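Local coordinates for protein complement C1r subcomponent (Homo sapiens, PDB 6F1D) that acts as a serine protease of the complement C1 complex together with C1s, this fragment being its CUB2 domain, which binds calcium and probably serves protein interactions, at residues 10-21 / 106-114; 54-65 / 74-82. All coordinates share one frame; numbering follows the deposited sequence.

Contact 1: 10-21 / 106-114; sequences EASGYISSLEYP and RGWKLRYTT. With NA (sodium ion), chain C.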
loop_
_atom_site.group_PDB
_atom_site.type_symbol
_atom_site.label_atom_id
_atom_site.label_comp_id
_atom_site.label_asym_id
_atom_site.label_seq_id
_atom_site.Cartn_x
_atom_site.Cartn_y
_atom_site.Cartn_z
ATOM N N GLU A 10 -10.744 -9.173 7.496
ATOM C CA GLU A 10 -10.314 -10.075 8.560
ATOM C C GLU A 10 -9.420 -9.328 9.568
ATOM O O GLU A 10 -8.962 -8.219 9.320
ATOM C CB GLU A 10 -9.599 -11.285 7.960
ATOM C CG GLU A 10 -10.558 -12.387 7.531
ATOM C CD GLU A 10 -10.153 -13.056 6.226
ATOM O OE1 GLU A 10 -11.026 -13.203 5.342
ATOM O OE2 GLU A 10 -8.969 -13.443 6.082
ATOM N N ALA A 11 -9.176 -9.949 10.723
ATOM C CA ALA A 11 -8.377 -9.326 11.782
ATOM C C ALA A 11 -6.916 -9.130 11.395
ATOM O O ALA A 11 -6.236 -8.294 11.991
ATOM C CB ALA A 11 -8.426 -10.162 13.062
ATOM N N SER A 12 -6.405 -9.903 10.452
ATOM C CA SER A 12 -5.077 -9.630 9.944
ATOM C C SER A 12 -5.008 -10.123 8.509
ATOM O O SER A 12 -5.836 -10.929 8.076
ATOM C CB SER A 12 -4.011 -10.308 10.796
ATOM O OG SER A 12 -4.244 -11.710 10.828
ATOM N N GLY A 13 -3.994 -9.676 7.781
ATOM C CA GLY A 13 -3.833 -10.252 6.457
ATOM C C GLY A 13 -2.696 -9.614 5.697
ATOM O O GLY A 13 -2.068 -8.660 6.151
ATOM N N TYR A 14 -2.453 -10.142 4.512
ATOM C CA TYR A 14 -1.410 -9.631 3.641
ATOM C C TYR A 14 -2.056 -8.930 2.450
ATOM O O TYR A 14 -3.094 -9.367 1.926
ATOM C CB TYR A 14 -0.498 -10.742 3.124
ATOM C CG TYR A 14 0.421 -11.403 4.124
ATOM C CD1 TYR A 14 0.104 -12.653 4.653
ATOM C CD2 TYR A 14 1.615 -10.799 4.521
ATOM C CE1 TYR A 14 0.936 -13.283 5.547
ATOM C CE2 TYR A 14 2.461 -11.432 5.425
ATOM C CZ TYR A 14 2.100 -12.651 5.933
ATOM O OH TYR A 14 2.932 -13.273 6.810
ATOM N N ILE A 15 -1.425 -7.855 2.011
ATOM C CA ILE A 15 -1.868 -7.120 0.835
ATOM C C ILE A 15 -0.622 -6.853 0.012
ATOM O O ILE A 15 0.392 -6.438 0.575
ATOM C CB ILE A 15 -2.534 -5.784 1.239
ATOM C CG1 ILE A 15 -3.568 -6.026 2.352
ATOM C CG2 ILE A 15 -3.078 -5.077 -0.008
ATOM C CD1 ILE A 15 -4.346 -4.783 2.750
ATOM N N SER A 16 -0.683 -7.070 -1.305
ATOM C CA SER A 16 0.504 -6.764 -2.094
ATOM C C SER A 16 0.099 -6.227 -3.462
ATOM O O SER A 16 -1.041 -6.382 -3.910
ATOM C CB SER A 16 1.403 -8.004 -2.220
ATOM O OG SER A 16 0.712 -9.066 -2.871
ATOM N N SER A 17 1.056 -5.608 -4.133
ATOM C CA SER A 17 0.864 -5.222 -5.516
ATOM C C SER A 17 0.749 -6.453 -6.426
ATOM O O SER A 17 1.221 -7.544 -6.119
ATOM C CB SER A 17 2.018 -4.335 -5.985
ATOM O OG SER A 17 3.272 -4.925 -5.699
ATOM N N LEU A 18 0.133 -6.246 -7.589
ATOM C CA LEU A 18 -0.085 -7.340 -8.527
ATOM C C LEU A 18 1.234 -7.978 -8.969
ATOM O O LEU A 18 2.192 -7.281 -9.315
ATOM C CB LEU A 18 -0.831 -6.812 -9.738
ATOM C CG LEU A 18 -2.327 -6.594 -9.514
ATOM C CD1 LEU A 18 -2.898 -5.833 -10.702
ATOM C CD2 LEU A 18 -3.050 -7.932 -9.309
ATOM N N GLU A 19 1.285 -9.304 -8.928
ATOM C CA GLU A 19 2.436 -10.088 -9.370
ATOM C C GLU A 19 3.666 -9.924 -8.470
ATOM O O GLU A 19 4.777 -10.286 -8.867
ATOM C CB GLU A 19 2.798 -9.775 -10.839
ATOM C CG GLU A 19 1.741 -10.227 -11.802
ATOM C CD GLU A 19 1.738 -11.724 -11.904
ATOM O OE1 GLU A 19 1.185 -12.395 -10.991
ATOM O OE2 GLU A 19 2.320 -12.259 -12.882
ATOM N N TYR A 20 3.511 -9.415 -7.263
ATOM C CA TYR A 20 4.655 -9.340 -6.338
ATOM C C TYR A 20 5.259 -10.732 -6.133
ATOM O O TYR A 20 4.512 -11.691 -5.894
ATOM C CB TYR A 20 4.161 -8.786 -5.009
ATOM C CG TYR A 20 5.209 -8.647 -3.936
ATOM C CD1 TYR A 20 5.939 -7.470 -3.808
ATOM C CD2 TYR A 20 5.465 -9.700 -3.042
ATOM C CE1 TYR A 20 6.886 -7.340 -2.796
ATOM C CE2 TYR A 20 6.436 -9.575 -2.052
ATOM C CZ TYR A 20 7.110 -8.379 -1.924
ATOM O OH TYR A 20 8.074 -8.205 -0.952
ATOM N N PRO A 21 6.615 -10.883 -6.140
ATOM C CA PRO A 21 7.614 -9.813 -6.152
ATOM C C PRO A 21 8.201 -9.619 -7.527
ATOM O O PRO A 21 9.340 -9.141 -7.691
ATOM C CB PRO A 21 8.678 -10.326 -5.184
ATOM C CG PRO A 21 8.680 -11.831 -5.464
ATOM C CD PRO A 21 7.259 -12.197 -5.941
ATOM N N ARG A 106 9.729 -4.256 -8.450
ATOM C CA ARG A 106 9.201 -5.472 -7.840
ATOM C C ARG A 106 7.917 -5.231 -7.061
ATOM O O ARG A 106 7.151 -6.179 -6.873
ATOM C CB ARG A 106 10.261 -6.113 -6.948
ATOM C CG ARG A 106 11.501 -6.554 -7.752
ATOM C CD ARG A 106 12.564 -7.080 -6.859
ATOM N NE ARG A 106 12.376 -8.502 -6.651
ATOM C CZ ARG A 106 13.113 -9.228 -5.817
ATOM N NH1 ARG A 106 14.091 -8.646 -5.124
ATOM N NH2 ARG A 106 12.875 -10.532 -5.684
ATOM N N GLY A 107 7.650 -3.998 -6.588
ATOM C CA GLY A 107 6.371 -3.709 -5.932
ATOM C C GLY A 107 6.426 -3.761 -4.410
ATOM O O GLY A 107 7.491 -3.610 -3.804
ATOM N N TRP A 108 5.302 -4.033 -3.754
ATOM C CA TRP A 108 5.309 -3.922 -2.299
ATOM C C TRP A 108 4.387 -4.996 -1.754
ATOM O O TRP A 108 3.499 -5.496 -2.454
ATOM C CB TRP A 108 4.832 -2.529 -1.843
ATOM C CG TRP A 108 3.551 -2.161 -2.522
ATOM C CD1 TRP A 108 3.428 -1.530 -3.722
ATOM C CD2 TRP A 108 2.207 -2.467 -2.098
ATOM N NE1 TRP A 108 2.101 -1.362 -4.037
ATOM C CE2 TRP A 108 1.334 -1.949 -3.074
ATOM C CE3 TRP A 108 1.656 -3.100 -0.966
ATOM C CZ2 TRP A 108 -0.049 -2.050 -2.980
ATOM C CZ3 TRP A 108 0.278 -3.201 -0.889
ATOM C CH2 TRP A 108 -0.553 -2.665 -1.882
ATOM N N LYS A 109 4.587 -5.309 -0.481
ATOM C CA LYS A 109 3.724 -6.241 0.221
ATOM C C LYS A 109 3.732 -5.813 1.683
ATOM O O LYS A 109 4.797 -5.475 2.216
ATOM C CB LYS A 109 4.255 -7.676 0.088
ATOM C CG LYS A 109 3.500 -8.726 0.893
ATOM C CD LYS A 109 3.866 -10.114 0.374
ATOM C CE LYS A 109 3.290 -11.215 1.238
ATOM N NZ LYS A 109 3.736 -12.562 0.750
ATOM N N LEU A 110 2.569 -5.874 2.328
ATOM C CA LEU A 110 2.448 -5.509 3.737
ATOM C C LEU A 110 1.612 -6.566 4.429
ATOM O O LEU A 110 0.849 -7.301 3.794
ATOM C CB LEU A 110 1.794 -4.128 3.923
ATOM C CG LEU A 110 0.354 -3.962 3.493
ATOM C CD1 LEU A 110 -0.602 -4.416 4.602
ATOM C CD2 LEU A 110 0.080 -2.445 3.194
ATOM N N ARG A 111 1.793 -6.654 5.741
ATOM C CA ARG A 111 0.887 -7.376 6.626
ATOM C C ARG A 111 0.216 -6.362 7.538
ATOM O O ARG A 111 0.893 -5.525 8.157
ATOM C CB ARG A 111 1.620 -8.407 7.474
ATOM C CG ARG A 111 0.718 -9.111 8.518
ATOM C CD ARG A 111 1.219 -10.505 8.900
ATOM N NE ARG A 111 0.183 -11.254 9.620
ATOM C CZ ARG A 111 0.156 -11.405 10.934
ATOM N NH1 ARG A 111 1.125 -10.892 11.700
ATOM N NH2 ARG A 111 -0.831 -12.095 11.481
ATOM N N TYR A 112 -1.106 -6.432 7.631
ATOM C CA TYR A 112 -1.817 -5.622 8.613
ATOM C C TYR A 112 -2.277 -6.517 9.754
ATOM O O TYR A 112 -2.588 -7.704 9.552
ATOM C CB TYR A 112 -2.986 -4.876 7.967
ATOM C CG TYR A 112 -4.206 -5.708 7.660
ATOM C CD1 TYR A 112 -5.196 -5.892 8.618
ATOM C CD2 TYR A 112 -4.395 -6.268 6.396
ATOM C CE1 TYR A 112 -6.326 -6.670 8.337
ATOM C CE2 TYR A 112 -5.513 -7.033 6.111
ATOM C CZ TYR A 112 -6.471 -7.230 7.088
ATOM O OH TYR A 112 -7.597 -7.975 6.815
ATOM N N THR A 113 -2.275 -5.957 10.958
ATOM C CA THR A 113 -2.796 -6.635 12.127
ATOM C C THR A 113 -3.689 -5.644 12.840
ATOM O O THR A 113 -3.626 -4.441 12.571
ATOM C CB THR A 113 -1.679 -7.098 13.056
ATOM O OG1 THR A 113 -0.739 -6.006 13.246
ATOM C CG2 THR A 113 -0.937 -8.352 12.466
ATOM N N THR A 114 -4.453 -6.123 13.812
ATOM C CA THR A 114 -5.349 -5.249 14.548
ATOM C C THR A 114 -5.007 -5.294 16.029
ATOM O O THR A 114 -4.618 -6.332 16.579
ATOM C CB THR A 114 -6.829 -5.616 14.331
ATOM O OG1 THR A 114 -7.006 -7.022 14.516
ATOM C CG2 THR A 114 -7.264 -5.284 12.905
HETATM NA NA NA C . 4.242 -6.337 -7.911
HETATM O O HOH W 1 -2.015 -12.649 8.341
HETATM O O HOH W 2 11.629 -10.513 -8.680
#
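The hydroxyl oxygen of S17 serves two partners at once: S17 OG coordinates the sodium ion at 2.8 Å and accepts the backbone N-H of W108, 2.9 Å from W108 N. L18 O is the second protein ligand of the sodium. A chi1 of 51° tucks S17 OG between its own backbone N and carbonyl carbon, within reach of both the ion and W108 N. S17 CB lies over a face of the W108 five-membered ring in a CH-pi contact. A side chain on G107 would run into this hydroxyl. The same indole packs against I15, whose CG2 meets W108 CZ3 at 3.9 Å, and Y32 and F97 make edge-to-face contacts with it.

On the face that carries Y14, K109 and R111, the loop residue Y20 is clamped between P21 CB over one side of its ring and K109 CB over the opposite one; its OH bonds to P49 O. K109 has CG anti to the backbone N (chi1 175°) and is extended beyond, so its amine reaches over the face of Y14, with NZ 5.0 Å from the ring centroid in a cation-pi contact. R111 CD adds an off-centre CH-pi contact to that ring.

At the far end Y112 lies flat on G13, with G13 N 3.4 Å above the ring plane, a cross-strand glycine-aromatic pair. Y112 OH donates to E10 O at 2.9 Å from above the carbonyl plane, whereas T114 OG1 meets A11 O on a lone pair. Backbone bonds join G13 with Y112 and I15 with L110 in both directions. The axes run at 155°, 4.7 Å apart at closest approach, so the strands are antiparallel neighbours; 13-16 is outermost on this side of its sheet in the CUB beta-sandwich.

Contact 2: 54-65 / 74-82; sequences DHPEVPCPYDQL and IGEFCGKQR. Unlike the reference sequence in segment 54-65: P56 (reference Gln), E57 (reference Gln), P59 (reference His). With CA (calcium ion), chain B.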
loop_
_atom_site.group_PDB
_atom_site.type_symbol
_atom_site.label_atom_id
_atom_site.label_comp_id
_atom_site.label_asym_id
_atom_site.label_seq_id
_atom_site.Cartn_x
_atom_site.Cartn_y
_atom_site.Cartn_z
ATOM N N ASP A 54 11.230 5.189 -8.702
ATOM C CA ASP A 54 11.369 6.559 -8.187
ATOM C C ASP A 54 12.215 7.419 -9.124
ATOM O O ASP A 54 12.523 7.041 -10.257
ATOM C CB ASP A 54 11.962 6.593 -6.764
ATOM C CG ASP A 54 13.386 6.100 -6.723
ATOM O OD1 ASP A 54 13.886 5.606 -7.768
ATOM O OD2 ASP A 54 14.019 6.182 -5.636
ATOM N N HIS A 55 12.661 8.581 -8.619
ATOM C CA HIS A 55 13.365 9.606 -9.407
ATOM C C HIS A 55 14.365 10.294 -8.489
ATOM O O HIS A 55 14.052 10.515 -7.312
ATOM C CB HIS A 55 12.356 10.632 -9.949
ATOM C CG HIS A 55 12.945 11.646 -10.874
ATOM N ND1 HIS A 55 13.707 12.698 -10.427
ATOM C CD2 HIS A 55 12.887 11.767 -12.222
ATOM C CE1 HIS A 55 14.106 13.421 -11.458
ATOM N NE2 HIS A 55 13.621 12.878 -12.560
ATOM N N PRO A 56 15.549 10.650 -8.983
ATOM C CA PRO A 56 16.579 11.227 -8.096
ATOM C C PRO A 56 16.242 12.595 -7.505
ATOM O O PRO A 56 16.887 12.981 -6.521
ATOM C CB PRO A 56 17.809 11.336 -9.003
ATOM C CG PRO A 56 17.555 10.455 -10.158
ATOM C CD PRO A 56 16.054 10.399 -10.341
ATOM N N GLU A 57 15.314 13.361 -8.077
ATOM C CA GLU A 57 15.136 14.748 -7.623
ATOM C C GLU A 57 13.693 15.090 -7.334
ATOM O O GLU A 57 13.413 15.807 -6.371
ATOM C CB GLU A 57 15.677 15.733 -8.656
ATOM C CG GLU A 57 17.170 15.609 -8.904
ATOM C CD GLU A 57 17.486 15.265 -10.344
ATOM O OE1 GLU A 57 16.632 15.548 -11.213
ATOM O OE2 GLU A 57 18.578 14.709 -10.612
ATOM N N VAL A 58 12.780 14.604 -8.156
ATOM C CA VAL A 58 11.350 14.830 -7.973
ATOM C C VAL A 58 10.816 13.781 -7.011
ATOM O O VAL A 58 11.126 12.600 -7.180
ATOM C CB VAL A 58 10.638 14.727 -9.306
ATOM C CG1 VAL A 58 9.175 15.013 -9.123
ATOM C CG2 VAL A 58 11.272 15.672 -10.309
ATOM N N PRO A 59 10.002 14.152 -6.026
ATOM C CA PRO A 59 9.313 13.136 -5.204
ATOM C C PRO A 59 8.255 12.382 -6.000
ATOM O O PRO A 59 7.327 12.986 -6.555
ATOM C CB PRO A 59 8.685 13.960 -4.071
ATOM C CG PRO A 59 8.786 15.388 -4.495
ATOM C CD PRO A 59 9.919 15.504 -5.457
ATOM N N CYS A 60 8.419 11.055 -6.065
ATOM C CA CYS A 60 7.476 10.090 -6.625
ATOM C C CYS A 60 6.729 10.567 -7.883
ATOM O O CYS A 60 5.496 10.506 -7.924
ATOM C CB CYS A 60 6.492 9.632 -5.555
ATOM S SG CYS A 60 7.333 8.878 -4.065
ATOM N N PRO A 61 7.445 10.922 -8.941
ATOM C CA PRO A 61 6.764 11.398 -10.153
ATOM C C PRO A 61 6.191 10.287 -11.001
ATOM O O PRO A 61 5.332 10.553 -11.847
ATOM C CB PRO A 61 7.886 12.125 -10.915
ATOM C CG PRO A 61 9.102 11.289 -10.591
ATOM C CD PRO A 61 8.898 10.843 -9.125
ATOM N N TYR A 62 6.598 9.047 -10.794
ATOM C CA TYR A 62 6.244 8.007 -11.761
ATOM C C TYR A 62 5.102 7.167 -11.228
ATOM O O TYR A 62 3.991 7.187 -11.765
ATOM C CB TYR A 62 7.463 7.130 -12.037
ATOM C CG TYR A 62 8.608 7.854 -12.734
ATOM C CD1 TYR A 62 9.918 7.721 -12.281
ATOM C CD2 TYR A 62 8.380 8.671 -13.853
ATOM C CE1 TYR A 62 10.949 8.353 -12.901
ATOM C CE2 TYR A 62 9.424 9.309 -14.475
ATOM C CZ TYR A 62 10.711 9.125 -13.996
ATOM O OH TYR A 62 11.751 9.764 -14.613
ATOM N N ASP A 63 5.379 6.412 -10.180
ATOM C CA ASP A 63 4.427 5.500 -9.565
ATOM C C ASP A 63 4.306 5.941 -8.121
ATOM O O ASP A 63 5.271 6.479 -7.580
ATOM C CB ASP A 63 4.906 4.014 -9.593
ATOM C CG ASP A 63 5.295 3.538 -10.975
ATOM O OD1 ASP A 63 4.838 4.117 -11.981
ATOM O OD2 ASP A 63 6.092 2.576 -11.066
ATOM N N GLN A 64 3.136 5.722 -7.495
ATOM C CA GLN A 64 2.956 6.190 -6.118
ATOM C C GLN A 64 2.145 5.183 -5.343
ATOM O O GLN A 64 1.130 4.699 -5.855
ATOM C CB GLN A 64 2.202 7.534 -6.033
ATOM C CG GLN A 64 2.824 8.673 -6.827
ATOM C CD GLN A 64 2.469 8.652 -8.332
ATOM O OE1 GLN A 64 1.393 8.219 -8.719
ATOM N NE2 GLN A 64 3.370 9.193 -9.165
ATOM N N LEU A 65 2.518 4.950 -4.084
ATOM C CA LEU A 65 1.645 4.262 -3.123
ATOM C C LEU A 65 1.186 5.286 -2.075
ATOM O O LEU A 65 2.012 5.872 -1.373
ATOM C CB LEU A 65 2.379 3.097 -2.452
ATOM C CG LEU A 65 1.509 2.361 -1.414
ATOM C CD1 LEU A 65 0.283 1.798 -2.169
ATOM C CD2 LEU A 65 2.322 1.199 -0.789
ATOM N N ILE A 74 -1.897 9.811 5.104
ATOM C CA ILE A 74 -0.798 9.633 6.061
ATOM C C ILE A 74 0.503 9.221 5.371
ATOM O O ILE A 74 1.379 8.667 6.018
ATOM C CB ILE A 74 -1.157 8.624 7.169
ATOM C CG1 ILE A 74 -1.415 7.230 6.565
ATOM C CG2 ILE A 74 -2.360 9.122 7.999
ATOM C CD1 ILE A 74 -1.577 6.154 7.572
ATOM N N GLY A 75 0.642 9.446 4.070
ATOM C CA GLY A 75 1.918 9.173 3.437
ATOM C C GLY A 75 1.813 8.852 1.958
ATOM O O GLY A 75 0.834 8.248 1.520
ATOM N N GLU A 76 2.777 9.318 1.162
ATOM C CA GLU A 76 2.935 8.868 -0.220
ATOM C C GLU A 76 4.334 8.268 -0.357
ATOM O O GLU A 76 5.309 8.892 0.071
ATOM C CB GLU A 76 2.774 10.019 -1.218
ATOM C CG GLU A 76 3.283 9.636 -2.633
ATOM C CD GLU A 76 3.029 10.720 -3.703
ATOM O OE1 GLU A 76 1.858 10.869 -4.152
ATOM O OE2 GLU A 76 4.008 11.406 -4.103
ATOM N N PHE A 77 4.443 7.084 -0.936
ATOM C CA PHE A 77 5.685 6.321 -0.846
ATOM C C PHE A 77 6.146 5.830 -2.217
ATOM O O PHE A 77 5.333 5.434 -3.055
ATOM C CB PHE A 77 5.503 5.136 0.108
ATOM C CG PHE A 77 5.106 5.535 1.524
ATOM C CD1 PHE A 77 6.050 6.022 2.390
ATOM C CD2 PHE A 77 3.777 5.443 1.967
ATOM C CE1 PHE A 77 5.708 6.398 3.683
ATOM C CE2 PHE A 77 3.438 5.797 3.258
ATOM C CZ PHE A 77 4.404 6.269 4.110
ATOM N N CYS A 78 7.467 5.850 -2.438
ATOM C CA CYS A 78 8.086 5.206 -3.596
ATOM C C CYS A 78 9.520 4.867 -3.219
ATOM O O CYS A 78 9.943 5.089 -2.088
ATOM C CB CYS A 78 8.015 6.077 -4.871
ATOM S SG CYS A 78 8.883 7.649 -4.679
ATOM N N GLY A 79 10.256 4.287 -4.153
ATOM C CA GLY A 79 11.656 3.965 -3.895
ATOM C C GLY A 79 11.868 2.558 -3.359
ATOM O O GLY A 79 11.005 1.684 -3.481
ATOM N N LYS A 80 13.063 2.333 -2.787
ATOM C CA LYS A 80 13.552 0.995 -2.429
ATOM C C LYS A 80 13.677 0.760 -0.928
ATOM O O LYS A 80 14.060 -0.345 -0.506
ATOM C CB LYS A 80 14.914 0.730 -3.093
ATOM C CG LYS A 80 14.882 0.680 -4.604
ATOM C CD LYS A 80 15.668 -0.514 -5.134
ATOM C CE LYS A 80 15.828 -0.463 -6.648
ATOM N NZ LYS A 80 17.000 -1.292 -7.091
ATOM N N GLN A 81 13.375 1.752 -0.107
ATOM C CA GLN A 81 13.403 1.602 1.343
ATOM C C GLN A 81 11.953 1.520 1.810
ATOM O O GLN A 81 11.128 2.374 1.459
ATOM C CB GLN A 81 14.162 2.756 2.014
ATOM C CG GLN A 81 13.802 4.222 1.574
ATOM C CD GLN A 81 14.134 4.580 0.106
ATOM O OE1 GLN A 81 15.322 4.725 -0.284
ATOM N NE2 GLN A 81 13.110 4.748 -0.722
ATOM N N ARG A 82 11.603 0.463 2.523
ATOM C CA ARG A 82 10.192 0.332 2.849
ATOM C C ARG A 82 9.784 1.406 3.850
ATOM O O ARG A 82 10.620 1.891 4.620
ATOM C CB ARG A 82 9.888 -1.045 3.410
ATOM C CG ARG A 82 10.705 -1.388 4.544
ATOM C CD ARG A 82 10.554 -2.843 4.775
ATOM N NE ARG A 82 11.591 -3.294 5.674
ATOM C CZ ARG A 82 11.465 -3.288 6.986
ATOM N NH1 ARG A 82 10.334 -2.849 7.539
ATOM N NH2 ARG A 82 12.470 -3.720 7.733
HETATM CA CA CA B . 6.374 2.700 -13.512
HETATM O O HOH W 3 4.544 1.377 -14.051
HETATM O O HOH W 4 7.421 0.456 -12.950
#
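C60 and C78 are joined by a disulfide whose chi3 of -89° is close to a right angle, with C60 SG and C78 SG 2.1 Å apart. The two halves differ: C60 SG stands beside its own backbone N, anti to the carbonyl carbon, whereas C78 SG is wedged between N and carbonyl carbon. D54 CB packs against C78 SG at 3.9 Å. The disulfide staples the loop before strand 64-69 to the residue just after strand 72-77, at the base of a CUB-domain beta hairpin where L65 and F77 form an antiparallel hydrogen-bonded pair, L65 O lying 2.8 Å from F77 N.

Q64 bends at chi2 (81°), folding its amide back so that Q64 NE2 donates to C60 O at 2.8 Å; the acceptor lies in the amide plane, though the donor is tilted from the carbonyl plane. E76, extended beyond CG, runs alongside it, with E76 OE1 3.6 Å from Q64 CG and E76 OE2 3.4 Å from C60 CB. With an alanine here in place of Q64, C60 O would probably lose this donor and a gap would be likely to open beside the E76 carboxylate. E76 OE1 also accepts a hydrogen bond from Q66 NE2.

Overall arrangement
Contact 1 belongs to the four-stranded sheet and contact 2 to the facing five-stranded one, with their centres 18 Å apart on opposite sides of the chain's centre. They touch through the hydrophobic interior, where W108 CD2 of contact 1 lies 3.9 Å from L65 CD2 of contact 2. In sequence, 54-82 falls wholly between 10-21 and 106-114. The metal sites lie close together: the sodium and calcium ions are 10.8 Å apart, and the D63 side chain is about 10 Å from the sodium. D63, whose OD2 is also hydrogen-bonded to Y24 OH, binds calcium through both carboxylate oxygens; E53, D100 and S102 complete the protein ligands, consistent with calcium-dependent binding sites of CUB domains.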